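Leucyl-tRNA synthetase subunit alpha (Aquifex aeolicus, PDB 3O0A) probably hydrolyses wrongly charged tRNA through its CP1 editing domain, in an enzyme that attaches leucine to its cognate tRNA. Local coordinates at residues Glu97-Leu109 and Asp146-Leu158. Residues are numbered along the deposited sequence; the frame is centred on the assembly and turned at random.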
loop_
_atom_site.group_PDB
_atom_site.type_symbol
_atom_site.label_atom_id
_atom_site.label_comp_id
_atom_site.label_asym_id
_atom_site.label_seq_id
_atom_site.Cartn_x
_atom_site.Cartn_y
_atom_site.Cartn_z
ATOM N N GLU A 97 -19.077 -8.880 -7.342
ATOM C CA GLU A 97 -18.246 -9.101 -8.549
ATOM C C GLU A 97 -16.783 -8.665 -8.420
ATOM O O GLU A 97 -15.951 -9.055 -9.249
ATOM C CB GLU A 97 -18.870 -8.405 -9.761
ATOM C CG GLU A 97 -20.198 -9.027 -10.164
ATOM C CD GLU A 97 -21.041 -8.160 -11.089
ATOM O OE1 GLU A 97 -20.730 -6.956 -11.265
ATOM O OE2 GLU A 97 -22.032 -8.694 -11.624
ATOM N N ARG A 98 -16.484 -7.816 -7.437
ATOM C CA ARG A 98 -15.124 -7.314 -7.229
ATOM C C ARG A 98 -14.356 -8.071 -6.152
ATOM O O ARG A 98 -13.131 -7.878 -5.998
ATOM C CB ARG A 98 -15.157 -5.820 -6.877
ATOM C CG ARG A 98 -15.470 -4.945 -8.090
ATOM C CD ARG A 98 -15.620 -3.502 -7.720
ATOM N NE ARG A 98 -14.509 -3.094 -6.855
ATOM C CZ ARG A 98 -14.240 -1.846 -6.501
ATOM N NH1 ARG A 98 -14.988 -0.843 -6.955
ATOM N NH2 ARG A 98 -13.218 -1.609 -5.676
ATOM N N THR A 99 -15.089 -8.869 -5.380
ATOM C CA THR A 99 -14.551 -9.535 -4.190
ATOM C C THR A 99 -14.761 -11.052 -4.210
ATOM O O THR A 99 -14.147 -11.776 -3.422
ATOM C CB THR A 99 -15.182 -8.978 -2.899
ATOM O OG1 THR A 99 -16.592 -9.190 -2.947
ATOM C CG2 THR A 99 -14.898 -7.478 -2.742
ATOM N N MET A 100 -15.655 -11.534 -5.071
ATOM C CA MET A 100 -15.755 -12.983 -5.291
ATOM C C MET A 100 -14.560 -13.385 -6.136
ATOM O O MET A 100 -14.637 -13.488 -7.358
ATOM C CB MET A 100 -17.093 -13.415 -5.903
ATOM C CG MET A 100 -18.075 -13.912 -4.852
ATOM S SD MET A 100 -19.678 -14.394 -5.480
ATOM C CE MET A 100 -19.393 -16.131 -5.825
ATOM N N GLU A 101 -13.459 -13.602 -5.425
ATOM C CA GLU A 101 -12.100 -13.631 -5.958
ATOM C C GLU A 101 -11.698 -14.993 -6.526
ATOM O O GLU A 101 -11.226 -15.863 -5.793
ATOM C CB GLU A 101 -11.135 -13.268 -4.826
ATOM C CG GLU A 101 -11.582 -13.826 -3.470
ATOM C CD GLU A 101 -10.434 -14.078 -2.520
ATOM O OE1 GLU A 101 -9.818 -13.098 -2.061
ATOM O OE2 GLU A 101 -10.166 -15.263 -2.220
ATOM N N GLU A 102 -11.881 -15.169 -7.829
ATOM C CA GLU A 102 -11.318 -16.321 -8.519
ATOM C C GLU A 102 -10.311 -15.848 -9.574
ATOM O O GLU A 102 -9.780 -16.649 -10.349
ATOM C CB GLU A 102 -12.427 -17.186 -9.134
ATOM C CG GLU A 102 -12.161 -18.694 -9.064
ATOM C CD GLU A 102 -12.471 -19.313 -7.701
ATOM O OE1 GLU A 102 -12.432 -18.600 -6.673
ATOM O OE2 GLU A 102 -12.746 -20.532 -7.658
ATOM N N ASP A 103 -10.054 -14.539 -9.576
ATOM C CA ASP A 103 -9.052 -13.898 -10.430
ATOM C C ASP A 103 -9.013 -12.406 -10.149
ATOM O O ASP A 103 -9.362 -11.602 -11.008
ATOM C CB ASP A 103 -9.338 -14.107 -11.922
ATOM C CG ASP A 103 -8.419 -15.129 -12.555
ATOM O OD1 ASP A 103 -7.187 -14.913 -12.555
ATOM O OD2 ASP A 103 -8.936 -16.141 -13.065
ATOM N N LYS A 104 -8.620 -12.045 -8.937
ATOM C CA LYS A 104 -8.235 -10.664 -8.613
ATOM C C LYS A 104 -7.693 -9.934 -9.836
ATOM O O LYS A 104 -7.005 -10.534 -10.664
ATOM C CB LYS A 104 -7.166 -10.685 -7.535
ATOM C CG LYS A 104 -7.604 -11.411 -6.296
ATOM C CD LYS A 104 -6.590 -11.290 -5.206
ATOM C CE LYS A 104 -7.264 -11.525 -3.877
ATOM N NZ LYS A 104 -7.905 -10.269 -3.412
ATOM N N GLU A 105 -8.009 -8.645 -9.951
ATOM C CA GLU A 105 -7.571 -7.850 -11.094
ATOM C C GLU A 105 -7.015 -6.525 -10.606
ATOM O O GLU A 105 -7.600 -5.887 -9.732
ATOM C CB GLU A 105 -8.708 -7.590 -12.094
ATOM C CG GLU A 105 -8.193 -6.994 -13.430
ATOM C CD GLU A 105 -9.282 -6.642 -14.444
ATOM O OE1 GLU A 105 -10.450 -7.058 -14.263
ATOM O OE2 GLU A 105 -8.952 -5.951 -15.445
ATOM N N GLY A 106 -5.883 -6.133 -11.177
ATOM C CA GLY A 106 -5.309 -4.827 -10.885
ATOM C C GLY A 106 -4.388 -4.302 -11.967
ATOM O O GLY A 106 -4.119 -4.970 -12.971
ATOM N N VAL A 107 -3.888 -3.097 -11.741
ATOM C CA VAL A 107 -3.056 -2.397 -12.710
ATOM C C VAL A 107 -1.988 -1.603 -11.967
ATOM O O VAL A 107 -2.246 -1.074 -10.877
ATOM C CB VAL A 107 -3.885 -1.451 -13.620
ATOM C CG1 VAL A 107 -4.792 -2.248 -14.560
ATOM C CG2 VAL A 107 -4.691 -0.427 -12.809
ATOM N N PHE A 108 -0.790 -1.553 -12.536
ATOM C CA PHE A 108 0.326 -0.828 -11.904
ATOM C C PHE A 108 0.220 0.638 -12.302
ATOM O O PHE A 108 0.037 0.944 -13.486
ATOM C CB PHE A 108 1.650 -1.442 -12.366
ATOM C CG PHE A 108 2.895 -0.712 -11.910
ATOM C CD1 PHE A 108 3.036 -0.242 -10.602
ATOM C CD2 PHE A 108 3.952 -0.536 -12.808
ATOM C CE1 PHE A 108 4.205 0.420 -10.210
ATOM C CE2 PHE A 108 5.126 0.106 -12.437
ATOM C CZ PHE A 108 5.263 0.589 -11.125
ATOM N N LEU A 109 0.325 1.529 -11.317
ATOM C CA LEU A 109 0.228 2.972 -11.566
ATOM C C LEU A 109 1.543 3.639 -11.989
ATOM O O LEU A 109 1.555 4.814 -12.363
ATOM C CB LEU A 109 -0.383 3.679 -10.345
ATOM C CG LEU A 109 -1.745 3.145 -9.873
ATOM C CD1 LEU A 109 -2.290 4.055 -8.738
ATOM C CD2 LEU A 109 -2.783 2.973 -11.020
ATOM N N ASP A 146 -1.385 -11.322 4.867
ATOM C CA ASP A 146 -2.755 -11.003 4.480
ATOM C C ASP A 146 -3.100 -11.883 3.272
ATOM O O ASP A 146 -2.440 -11.808 2.229
ATOM C CB ASP A 146 -2.880 -9.501 4.168
ATOM C CG ASP A 146 -4.322 -9.055 3.863
ATOM O OD1 ASP A 146 -4.951 -9.596 2.930
ATOM O OD2 ASP A 146 -4.806 -8.107 4.526
ATOM N N GLN A 147 -4.106 -12.742 3.443
ATOM C CA GLN A 147 -4.491 -13.705 2.413
ATOM C C GLN A 147 -4.929 -13.057 1.103
ATOM O O GLN A 147 -4.558 -13.535 0.030
ATOM C CB GLN A 147 -5.562 -14.678 2.923
ATOM C CG GLN A 147 -5.866 -15.812 1.948
ATOM C CD GLN A 147 -4.655 -16.683 1.637
ATOM O OE1 GLN A 147 -3.765 -16.860 2.469
ATOM N NE2 GLN A 147 -4.628 -17.247 0.435
ATOM N N ARG A 148 -5.715 -11.983 1.192
ATOM C CA ARG A 148 -6.139 -11.232 0.002
ATOM C C ARG A 148 -4.902 -10.702 -0.737
ATOM O O ARG A 148 -4.811 -10.813 -1.960
ATOM C CB ARG A 148 -7.073 -10.068 0.376
ATOM C CG ARG A 148 -8.231 -10.421 1.315
ATOM C CD ARG A 148 -9.444 -10.909 0.539
ATOM N NE ARG A 148 -10.655 -10.950 1.360
ATOM C CZ ARG A 148 -11.135 -12.039 1.962
ATOM N NH1 ARG A 148 -10.507 -13.207 1.846
ATOM N NH2 ARG A 148 -12.255 -11.968 2.682
ATOM N N ASP A 149 -3.943 -10.157 0.015
ATOM C CA ASP A 149 -2.718 -9.590 -0.569
ATOM C C ASP A 149 -1.810 -10.683 -1.130
ATOM O O ASP A 149 -1.120 -10.488 -2.131
ATOM C CB ASP A 149 -1.937 -8.773 0.477
ATOM C CG ASP A 149 -2.690 -7.536 0.969
ATOM O OD1 ASP A 149 -3.570 -6.992 0.259
ATOM O OD2 ASP A 149 -2.376 -7.077 2.081
ATOM N N TRP A 150 -1.779 -11.827 -0.455
ATOM C CA TRP A 150 -0.980 -12.957 -0.897
ATOM C C TRP A 150 -1.433 -13.412 -2.287
ATOM O O TRP A 150 -0.614 -13.618 -3.180
ATOM C CB TRP A 150 -1.120 -14.114 0.090
ATOM C CG TRP A 150 -0.236 -15.256 -0.231
ATOM C CD1 TRP A 150 1.018 -15.485 0.254
ATOM C CD2 TRP A 150 -0.537 -16.353 -1.105
ATOM N NE1 TRP A 150 1.521 -16.654 -0.267
ATOM C CE2 TRP A 150 0.591 -17.202 -1.109
ATOM C CE3 TRP A 150 -1.644 -16.691 -1.893
ATOM C CZ2 TRP A 150 0.640 -18.388 -1.863
ATOM C CZ3 TRP A 150 -1.595 -17.872 -2.649
ATOM C CH2 TRP A 150 -0.458 -18.699 -2.625
ATOM N N GLU A 151 -2.744 -13.542 -2.449
ATOM C CA GLU A 151 -3.339 -13.994 -3.714
ATOM C C GLU A 151 -3.095 -12.999 -4.849
ATOM O O GLU A 151 -2.820 -13.397 -5.988
ATOM C CB GLU A 151 -4.833 -14.249 -3.522
ATOM C CG GLU A 151 -5.126 -15.460 -2.640
ATOM C CD GLU A 151 -6.532 -15.456 -2.051
ATOM O OE1 GLU A 151 -7.245 -14.429 -2.140
ATOM O OE2 GLU A 151 -6.917 -16.492 -1.479
ATOM N N PHE A 152 -3.189 -11.710 -4.537
ATOM C CA PHE A 152 -2.856 -10.677 -5.507
ATOM C C PHE A 152 -1.385 -10.752 -5.905
ATOM O O PHE A 152 -1.060 -10.669 -7.090
ATOM C CB PHE A 152 -3.195 -9.282 -4.981
ATOM C CG PHE A 152 -3.164 -8.215 -6.049
ATOM C CD1 PHE A 152 -4.277 -7.995 -6.861
ATOM C CD2 PHE A 152 -2.020 -7.441 -6.249
ATOM C CE1 PHE A 152 -4.250 -7.012 -7.857
ATOM C CE2 PHE A 152 -1.987 -6.455 -7.243
ATOM C CZ PHE A 152 -3.104 -6.243 -8.040
ATOM N N ALA A 153 -0.503 -10.918 -4.918
ATOM C CA ALA A 153 0.937 -10.999 -5.173
ATOM C C ALA A 153 1.296 -12.221 -6.021
ATOM O O ALA A 153 2.179 -12.146 -6.873
ATOM C CB ALA A 153 1.731 -10.999 -3.858
ATOM N N LYS A 154 0.604 -13.331 -5.775
ATOM C CA LYS A 154 0.796 -14.560 -6.545
ATOM C C LYS A 154 0.462 -14.334 -8.022
ATOM O O LYS A 154 1.227 -14.730 -8.913
ATOM C CB LYS A 154 -0.065 -15.687 -5.969
ATOM C CG LYS A 154 0.174 -17.035 -6.622
ATOM C CD LYS A 154 -0.850 -18.074 -6.181
ATOM C CE LYS A 154 -0.560 -19.425 -6.807
ATOM N NZ LYS A 154 0.691 -20.024 -6.265
ATOM N N LYS A 155 -0.683 -13.699 -8.267
ATOM C CA LYS A 155 -1.158 -13.430 -9.626
ATOM C C LYS A 155 -0.230 -12.475 -10.374
ATOM O O LYS A 155 0.083 -12.697 -11.546
ATOM C CB LYS A 155 -2.593 -12.886 -9.597
ATOM C CG LYS A 155 -3.148 -12.353 -10.938
ATOM C CD LYS A 155 -3.188 -13.387 -12.038
ATOM C CE LYS A 155 -3.488 -12.722 -13.378
ATOM N NZ LYS A 155 -3.493 -13.697 -14.511
ATOM N N TYR A 156 0.219 -11.418 -9.699
ATOM C CA TYR A 156 0.980 -10.377 -10.383
ATOM C C TYR A 156 2.482 -10.356 -10.088
ATOM O O TYR A 156 3.154 -9.368 -10.373
ATOM C CB TYR A 156 0.338 -9.001 -10.143
ATOM C CG TYR A 156 -1.016 -8.855 -10.800
ATOM C CD1 TYR A 156 -1.131 -8.641 -12.180
ATOM C CD2 TYR A 156 -2.186 -8.924 -10.049
ATOM C CE1 TYR A 156 -2.379 -8.503 -12.791
ATOM C CE2 TYR A 156 -3.444 -8.782 -10.652
ATOM C CZ TYR A 156 -3.526 -8.571 -12.020
ATOM O OH TYR A 156 -4.755 -8.442 -12.618
ATOM N N ASP A 157 3.001 -11.451 -9.535
ATOM C CA ASP A 157 4.453 -11.615 -9.326
ATOM C C ASP A 157 5.082 -10.528 -8.435
ATOM O O ASP A 157 6.141 -9.976 -8.754
ATOM C CB ASP A 157 5.180 -11.725 -10.681
ATOM C CG ASP A 157 6.658 -12.069 -10.541
ATOM O OD1 ASP A 157 7.025 -12.816 -9.605
ATOM O OD2 ASP A 157 7.456 -11.584 -11.377
ATOM N N LEU A 158 4.423 -10.232 -7.314
ATOM C CA LEU A 158 4.921 -9.249 -6.345
ATOM C C LEU A 158 5.636 -9.923 -5.156
ATOM O O LEU A 158 5.299 -11.052 -4.799
ATOM C CB LEU A 158 3.774 -8.335 -5.889
ATOM C CG LEU A 158 3.107 -7.543 -7.034
ATOM C CD1 LEU A 158 1.768 -6.964 -6.620
ATOM C CD2 LEU A 158 4.032 -6.444 -7.577
HETATM O O HOH W 1 -9.025 -14.992 0.637
#
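Lys-104 lies across one side of helix 147-156, its CD 3.5 Å from Phe-152 N and its CE 3.2 Å from Arg-148 O. The chain runs nearly straight until chi4 (-83°) folds NZ back over Arg-148 CB; NZ keeps a long salt bridge to Glu-101 OE1 (3.7 Å). Glu-101 and Glu-151 cross at about a right angle, and their OE1 atoms stand only 2.9 Å apart; Lys-104 and Arg-148 nearby, and perhaps a shared proton, probably ease this pairing. Arg-148 NH1 joins Glu-101 OE1 by charge alone, at 4.0 Å, OE1 lying well out of the guanidinium plane. Gln-147 NE2 donates to Glu-151 OE2 from above the carboxylate plane. In this CP1 editing domain the contact seats the helix, N-capped by Asp-146 and closed by a Schellman motif at Asp-157, against the loop entering edge strand 106-114. Here Phe-152 turns its ring edge to Gly-106, CE1 lying 3.8 Å from Gly-106 N, while Tyr-156 CD2 sits over one face, near the rim. Gly-106 N donates to Tyr-156 OH (2.9 Å, 159°). A phenylalanine in place of Tyr-156 would probably leave that amide without its acceptor. Glu-105 CG also approaches this hydroxyl, while its carboxylate reaches Lys-89.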